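PDB 5AVM: phosphoribosylformylglycinamidine cyclo-ligase from Thermus thermophilus HB8, which probably catalyses the ATP-dependent closure of formylglycinamidine ribonucleotide to aminoimidazole ribonucleotide in purine biosynthesis. Local coordinates for residues 259-264 against 322-327; 263-268 against 328-333. All blocks are in the same frame, centred on the assembly; numbering follows the deposited sequence.

Interaction 1. Residues 259-264 against 322-327; sequences PGLGAE and GRVVPG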
ATOM      1  N   PRO B 259      14.785  -0.664  26.277  1.00 45.31           N
ATOM      2  CA  PRO B 259      16.211  -0.403  26.478  1.00 46.15           C
ATOM      3  C   PRO B 259      16.753  -1.125  27.713  1.00 46.74           C
ATOM      4  O   PRO B 259      16.071  -1.221  28.738  1.00 46.58           O
ATOM      5  CB  PRO B 259      16.260   1.116  26.626  1.00 46.23           C
ATOM      6  CG  PRO B 259      15.110   1.574  25.790  1.00 45.60           C
ATOM      7  CD  PRO B 259      14.032   0.599  26.183  1.00 45.10           C
ATOM      8  N   GLY B 260      17.975  -1.639  27.603  1.00 47.60           N
ATOM      9  CA  GLY B 260      18.594  -2.333  28.718  1.00 48.14           C
ATOM     10  C   GLY B 260      18.161  -3.775  28.867  1.00 48.34           C
ATOM     11  O   GLY B 260      18.340  -4.383  29.929  1.00 48.56           O
ATOM     12  N   LEU B 261      17.586  -4.326  27.802  1.00 47.63           N
ATOM     13  CA  LEU B 261      17.129  -5.707  27.813  1.00 45.21           C
ATOM     14  C   LEU B 261      17.387  -6.388  26.475  1.00 44.63           C
ATOM     15  O   LEU B 261      16.931  -5.934  25.426  1.00 45.16           O
ATOM     16  CB  LEU B 261      15.638  -5.770  28.168  1.00 43.96           C
ATOM     17  CG  LEU B 261      15.293  -5.322  29.593  1.00 42.45           C
ATOM     18  CD1 LEU B 261      13.797  -5.337  29.798  1.00 42.22           C
ATOM     19  CD2 LEU B 261      15.975  -6.243  30.596  1.00 42.96           C
ATOM     20  N   GLY B 262      18.153  -7.472  26.528  1.00 44.36           N
ATOM     21  CA  GLY B 262      18.472  -8.232  25.338  1.00 43.60           C
ATOM     22  C   GLY B 262      17.865  -9.604  25.506  1.00 43.15           C
ATOM     23  O   GLY B 262      17.319  -9.901  26.567  1.00 42.64           O
ATOM     24  N   ALA B 263      17.953 -10.442  24.478  1.00 44.02           N
ATOM     25  CA  ALA B 263      17.379 -11.784  24.546  1.00 44.29           C
ATOM     26  C   ALA B 263      18.436 -12.881  24.524  1.00 44.85           C
ATOM     27  O   ALA B 263      19.541 -12.686  24.022  1.00 44.09           O
ATOM     28  CB  ALA B 263      16.398 -11.991  23.403  1.00 43.59           C
ATOM     29  N   GLU B 264      18.070 -14.039  25.062  1.00 45.57           N
ATOM     30  CA  GLU B 264      18.955 -15.197  25.126  1.00 46.05           C
ATOM     31  C   GLU B 264      18.238 -16.379  24.484  1.00 45.22           C
ATOM     32  O   GLU B 264      17.294 -16.920  25.055  1.00 45.70           O
ATOM     33  CB  GLU B 264      19.263 -15.507  26.586  1.00 48.51           C
ATOM     34  CG  GLU B 264      20.317 -16.558  26.819  1.00 51.71           C
ATOM     35  CD  GLU B 264      20.558 -16.784  28.299  1.00 54.02           C
ATOM     36  OE1 GLU B 264      19.732 -17.475  28.943  1.00 54.75           O
ATOM     37  OE2 GLU B 264      21.566 -16.250  28.817  1.00 54.50           O
ATOM     38  N   GLY B 322      14.056 -19.241  25.217  1.00 30.49           N
ATOM     39  CA  GLY B 322      14.951 -18.250  25.775  1.00 33.17           C
ATOM     40  C   GLY B 322      14.438 -17.434  26.939  1.00 35.10           C
ATOM     41  O   GLY B 322      13.487 -17.809  27.623  1.00 35.09           O
ATOM     42  N   ARG B 323      15.078 -16.292  27.148  1.00 36.97           N
ATOM     43  CA  ARG B 323      14.724 -15.420  28.246  1.00 40.94           C
ATOM     44  C   ARG B 323      15.242 -14.011  27.966  1.00 42.03           C
ATOM     45  O   ARG B 323      16.193 -13.831  27.204  1.00 40.14           O
ATOM     46  CB  ARG B 323      15.352 -15.979  29.524  1.00 43.69           C
ATOM     47  CG  ARG B 323      14.777 -15.474  30.827  1.00 47.00           C
ATOM     48  CD  ARG B 323      15.426 -16.213  31.983  1.00 50.53           C
ATOM     49  NE  ARG B 323      14.891 -15.814  33.281  1.00 53.35           N
ATOM     50  CZ  ARG B 323      15.273 -16.347  34.436  1.00 54.21           C
ATOM     51  NH1 ARG B 323      16.194 -17.303  34.455  1.00 55.56           N
ATOM     52  NH2 ARG B 323      14.733 -15.929  35.573  1.00 55.32           N
ATOM     53  N   VAL B 324      14.600 -13.018  28.578  1.00 44.33           N
ATOM     54  CA  VAL B 324      14.979 -11.612  28.427  1.00 45.21           C
ATOM     55  C   VAL B 324      15.982 -11.267  29.519  1.00 47.00           C
ATOM     56  O   VAL B 324      15.626 -11.149  30.694  1.00 48.04           O
ATOM     57  CB  VAL B 324      13.748 -10.686  28.564  1.00 44.11           C
ATOM     58  CG1 VAL B 324      14.169  -9.224  28.482  1.00 41.93           C
ATOM     59  CG2 VAL B 324      12.740 -11.019  27.477  1.00 43.37           C
ATOM     60  N   VAL B 325      17.237 -11.103  29.126  1.00 48.97           N
ATOM     61  CA  VAL B 325      18.292 -10.800  30.080  1.00 51.32           C
ATOM     62  C   VAL B 325      18.876  -9.415  29.868  1.00 53.21           C
ATOM     63  O   VAL B 325      18.681  -8.803  28.820  1.00 53.10           O
ATOM     64  CB  VAL B 325      19.432 -11.833  29.983  1.00 51.28           C
ATOM     65  CG1 VAL B 325      18.886 -13.229  30.232  1.00 51.16           C
ATOM     66  CG2 VAL B 325      20.095 -11.751  28.616  1.00 51.02           C
ATOM     67  N   PRO B 326      19.600  -8.901  30.874  1.00 55.33           N
ATOM     68  CA  PRO B 326      20.224  -7.577  30.805  1.00 57.39           C
ATOM     69  C   PRO B 326      21.148  -7.403  29.599  1.00 59.02           C
ATOM     70  O   PRO B 326      21.693  -8.373  29.059  1.00 59.40           O
ATOM     71  CB  PRO B 326      20.970  -7.486  32.129  1.00 56.86           C
ATOM     72  CG  PRO B 326      20.070  -8.252  33.051  1.00 56.62           C
ATOM     73  CD  PRO B 326      19.742  -9.471  32.226  1.00 55.60           C
ATOM     74  N   GLY B 327      21.322  -6.151  29.192  1.00 60.23           N
ATOM     75  CA  GLY B 327      22.156  -5.846  28.048  1.00 61.21           C
ATOM     76  C   GLY B 327      21.275  -5.446  26.884  1.00 61.75           C
ATOM     77  O   GLY B 327      20.392  -4.596  27.028  1.00 62.11           O
TER

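Interaction 2. Residues 263-268 against 328-333; sequences AEVRRG and EGVRLV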
ATOM      1  N   ALA B 263      17.953 -10.442  24.478  1.00 44.02           N
ATOM      2  CA  ALA B 263      17.379 -11.784  24.546  1.00 44.29           C
ATOM      3  C   ALA B 263      18.436 -12.881  24.524  1.00 44.85           C
ATOM      4  O   ALA B 263      19.541 -12.686  24.022  1.00 44.09           O
ATOM      5  CB  ALA B 263      16.398 -11.991  23.403  1.00 43.59           C
ATOM      6  N   GLU B 264      18.070 -14.039  25.062  1.00 45.57           N
ATOM      7  CA  GLU B 264      18.955 -15.197  25.126  1.00 46.05           C
ATOM      8  C   GLU B 264      18.238 -16.379  24.484  1.00 45.22           C
ATOM      9  O   GLU B 264      17.294 -16.920  25.055  1.00 45.70           O
ATOM     10  CB  GLU B 264      19.263 -15.507  26.586  1.00 48.51           C
ATOM     11  CG  GLU B 264      20.317 -16.558  26.819  1.00 51.71           C
ATOM     12  CD  GLU B 264      20.558 -16.784  28.299  1.00 54.02           C
ATOM     13  OE1 GLU B 264      19.732 -17.475  28.943  1.00 54.75           O
ATOM     14  OE2 GLU B 264      21.566 -16.250  28.817  1.00 54.50           O
ATOM     15  N   VAL B 265      18.688 -16.779  23.300  1.00 44.33           N
ATOM     16  CA  VAL B 265      18.062 -17.887  22.580  1.00 44.60           C
ATOM     17  C   VAL B 265      18.892 -19.170  22.589  1.00 44.82           C
ATOM     18  O   VAL B 265      19.967 -19.218  22.001  1.00 45.40           O
ATOM     19  CB  VAL B 265      17.789 -17.491  21.106  1.00 44.35           C
ATOM     20  CG1 VAL B 265      17.172 -18.660  20.351  1.00 43.99           C
ATOM     21  CG2 VAL B 265      16.872 -16.281  21.057  1.00 42.78           C
ATOM     22  N   ARG B 266      18.384 -20.211  23.245  1.00 44.79           N
ATOM     23  CA  ARG B 266      19.088 -21.491  23.303  1.00 44.78           C
ATOM     24  C   ARG B 266      18.973 -22.214  21.965  1.00 43.20           C
ATOM     25  O   ARG B 266      17.870 -22.525  21.525  1.00 43.37           O
ATOM     26  CB  ARG B 266      18.498 -22.388  24.392  1.00 47.11           C
ATOM     27  CG  ARG B 266      18.479 -21.790  25.788  1.00 50.47           C
ATOM     28  CD  ARG B 266      18.101 -22.867  26.796  1.00 53.65           C
ATOM     29  NE  ARG B 266      16.859 -23.548  26.430  1.00 54.89           N
ATOM     30  CZ  ARG B 266      15.641 -23.092  26.709  1.00 54.86           C
ATOM     31  NH1 ARG B 266      15.492 -21.948  27.368  1.00 54.38           N
ATOM     32  NH2 ARG B 266      14.571 -23.780  26.325  1.00 53.70           N
ATOM     33  N   ARG B 267      20.108 -22.488  21.326  1.00 42.05           N
ATOM     34  CA  ARG B 267      20.118 -23.174  20.033  1.00 41.77           C
ATOM     35  C   ARG B 267      19.538 -24.579  20.172  1.00 41.00           C
ATOM     36  O   ARG B 267      19.856 -25.296  21.120  1.00 43.00           O
ATOM     37  CB  ARG B 267      21.548 -23.289  19.495  1.00 41.52           C
ATOM     38  CG  ARG B 267      22.486 -22.196  19.959  1.00 41.02           C
ATOM     39  CD  ARG B 267      23.918 -22.503  19.567  1.00 39.84           C
ATOM     40  NE  ARG B 267      24.158 -22.267  18.150  1.00 39.99           N
ATOM     41  CZ  ARG B 267      24.970 -21.321  17.694  1.00 40.12           C
ATOM     42  NH1 ARG B 267      25.612 -20.533  18.547  1.00 38.80           N
ATOM     43  NH2 ARG B 267      25.140 -21.163  16.390  1.00 38.71           N
ATOM     44  N   GLY B 268      18.688 -24.969  19.228  1.00 40.04           N
ATOM     45  CA  GLY B 268      18.092 -26.293  19.272  1.00 37.76           C
ATOM     46  C   GLY B 268      16.880 -26.433  20.176  1.00 36.60           C
ATOM     47  O   GLY B 268      16.435 -27.552  20.441  1.00 36.90           O
ATOM     48  N   GLU B 328      21.510  -6.057  25.729  1.00 62.32           N
ATOM     49  CA  GLU B 328      20.723  -5.764  24.541  1.00 62.99           C
ATOM     50  C   GLU B 328      21.166  -6.626  23.375  1.00 62.48           C
ATOM     51  O   GLU B 328      22.241  -7.226  23.403  1.00 62.34           O
ATOM     52  CB  GLU B 328      20.851  -4.295  24.158  1.00 64.68           C
ATOM     53  CG  GLU B 328      22.238  -3.900  23.705  1.00 67.30           C
ATOM     54  CD  GLU B 328      22.270  -2.499  23.141  1.00 68.73           C
ATOM     55  OE1 GLU B 328      21.939  -1.551  23.888  1.00 69.78           O
ATOM     56  OE2 GLU B 328      22.624  -2.347  21.950  1.00 69.38           O
ATOM     57  N   GLY B 329      20.334  -6.667  22.342  1.00 62.08           N
ATOM     58  CA  GLY B 329      20.644  -7.477  21.182  1.00 61.47           C
ATOM     59  C   GLY B 329      20.250  -8.903  21.498  1.00 60.30           C
ATOM     60  O   GLY B 329      19.935  -9.214  22.646  1.00 60.69           O
ATOM     61  N   VAL B 330      20.256  -9.772  20.493  1.00 59.49           N
ATOM     62  CA  VAL B 330      19.890 -11.162  20.714  1.00 58.59           C
ATOM     63  C   VAL B 330      21.078 -12.086  20.505  1.00 58.58           C
ATOM     64  O   VAL B 330      21.514 -12.304  19.372  1.00 58.84           O
ATOM     65  CB  VAL B 330      18.780 -11.605  19.768  1.00 57.93           C
ATOM     66  CG1 VAL B 330      18.313 -12.997  20.146  1.00 58.65           C
ATOM     67  CG2 VAL B 330      17.635 -10.622  19.826  1.00 58.62           C
ATOM     68  N   ARG B 331      21.599 -12.625  21.603  1.00 58.20           N
ATOM     69  CA  ARG B 331      22.736 -13.536  21.539  1.00 57.41           C
ATOM     70  C   ARG B 331      22.209 -14.968  21.499  1.00 55.72           C
ATOM     71  O   ARG B 331      21.292 -15.320  22.244  1.00 55.01           O
ATOM     72  CB  ARG B 331      23.679 -13.328  22.748  1.00 58.87           C
ATOM     73  CG  ARG B 331      23.163 -13.803  24.125  1.00 61.35           C
ATOM     74  CD  ARG B 331      22.102 -12.877  24.731  1.00 62.48           C
ATOM     75  NE  ARG B 331      22.649 -11.749  25.491  1.00 62.61           N
ATOM     76  CZ  ARG B 331      22.996 -11.807  26.773  1.00 62.35           C
ATOM     77  NH1 ARG B 331      22.859 -12.940  27.451  1.00 61.54           N
ATOM     78  NH2 ARG B 331      23.468 -10.724  27.381  1.00 62.19           N
ATOM     79  N   LEU B 332      22.774 -15.785  20.612  1.00 53.90           N
ATOM     80  CA  LEU B 332      22.353 -17.175  20.482  1.00 52.34           C
ATOM     81  C   LEU B 332      23.225 -18.054  21.374  1.00 53.09           C
ATOM     82  O   LEU B 332      24.428 -18.195  21.146  1.00 53.79           O
ATOM     83  CB  LEU B 332      22.458 -17.621  19.021  1.00 49.82           C
ATOM     84  CG  LEU B 332      21.742 -18.915  18.616  1.00 47.99           C
ATOM     85  CD1 LEU B 332      20.254 -18.810  18.927  1.00 46.33           C
ATOM     86  CD2 LEU B 332      21.962 -19.171  17.130  1.00 47.06           C
ATOM     87  N   VAL B 333      22.608 -18.637  22.398  1.00 53.20           N
ATOM     88  CA  VAL B 333      23.307 -19.490  23.351  1.00 53.25           C
ATOM     89  C   VAL B 333      22.788 -20.931  23.305  1.00 53.02           C
ATOM     90  O   VAL B 333      21.769 -21.166  22.629  1.00 53.56           O
ATOM     91  CB  VAL B 333      23.143 -18.926  24.779  1.00 53.79           C
ATOM     92  CG1 VAL B 333      23.861 -19.809  25.783  1.00 56.40           C
ATOM     93  CG2 VAL B 333      23.690 -17.503  24.833  1.00 52.62           C
ATOM     94  OXT VAL B 333      23.400 -21.815  23.937  1.00 53.09           O
TER

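Interaction 1. Residues 259-264 against 322-327
Val324 sends CG1 toward Leu261 because that methyl lies anti to its own backbone N (chi1 177°). Leu261 turns its CG beside the backbone N (chi1 -66°), and the two side chains cross obliquely. The nearest pair is Leu261 CB and Val324 CG1, 3.8 Å apart. The same methyl of Val324 also lies 3.7 Å from Gly262 O, so it rests partly on the neighbouring backbone. On the face that carries Ala263 and Val324, both side chains pack on Leu177 of strand 176-181.

The backbones hold the strands together. Gly262 N donates to Val325 O at 2.7 Å. The return bond, Val325 N to Gly262 O, is 2.8 Å and more bent. Gly262 is thus gripped through both its N-H and its carbonyl. At the next hydrogen-bonded pair, two residues on, Glu264 N donates to Arg323 O (2.9 Å). Between these hydrogen-bonded pairs sits the non-hydrogen-bonded pair Ala263 and Val324. There Val324 CA approaches Gly262 O as a CA-H...O contact, 3.4 Å long.

Glu264, Arg323 and Val325 occupy the other face. The extended Glu264 chain meets the second strand near its base, where CB lies 3.6 Å from Arg323 O. The Arg323 chain is also extended, but its guanidinium heads off from the first strand, and its charge does not touch the Glu264 carboxylate.

Strands 261-264 and 322-326 run at 141° to each other. This is a twisted antiparallel strand pair inside the mixed sheet of the C-terminal AIR synthase domain, with strand 319-326 next to strand 261-265.

Interaction 2. Residues 263-268 against 328-333
A short parallel strand pair at the edge of the mixed sheet of the C-terminal domain joins Ala263, Glu264 and Val265 to Val330, Arg331 and Leu332. Ala263 N donates to Gly329 O at 3.0 Å. Val265 N gives Arg331 O a nearly straight bond of 3.2 Å. Val333 N donates to Val265 O at 2.7 Å. A further bond from Arg267 N to Val333 O is too short in the model to be certain.

Ala263, Val265, Val330 and Leu332 share one face. Val330 CG1 spans two residues of the other strand, touching Ala263 CB and, at 3.7 Å, Val265 CG2. Val265 and Val330 also lie on Leu249 of helix 248-252. Leu332 has CG anti to its backbone N (chi1 -165°), and its CD1 reaches Val265 CG1 at 3.4 Å, tighter than usual packing. Its other methyl, CD2, sits over the centre of the Arg267 guanidinium, 3.7 Å above the plane. Arg267 NH2 forms a salt bridge with Glu287, whose helix 287-293 also touches Leu332.

Glu264 and Arg331 are on the opposite face. Arg331 starts with CG between its backbone N and carbonyl carbon (chi1 71°) and bends twice, which lays the guanidinium across strand 261-265 with NH1 turned to Glu264. Glu264 OE2 lies at the guanidinium edge, in its plane, 3.8 Å from Arg331 NH1, with the two flat groups 40° apart. This placement is somewhat doubtful, because Arg331 CD clashes with Ala263 O.

The ion pair is long and weak. The chemistry implies that backbone bonds and tight apolar packing hold the final strand. Leu332 and Glu287 probably help to place the Arg267 guanidinium, though Arg267 also touches a crystal neighbour.

In the fold
Both interactions use strand 261-265 and share Ala263 and Glu264. Their centres are 9 Å apart. Strand 261-265 comes first in the chain, and 319-326 and 330-332 follow some 55 residues later. Strand 319-326 pairs with strand 261-265 antiparallel in interaction 1, and strand 330-332 pairs with it parallel in interaction 2. Residues 327-329 carry the chain past strand 261-265 from one flank to the other. Two consecutive strands, antiparallel to each other, with a third hydrogen-bonded between them fit the psi-loop pattern. The contacts also touch directly, where Val325 CG2 packs against Arg331 NH1. Through them the C-terminal end is built into the six-stranded sheet as an outermost strand.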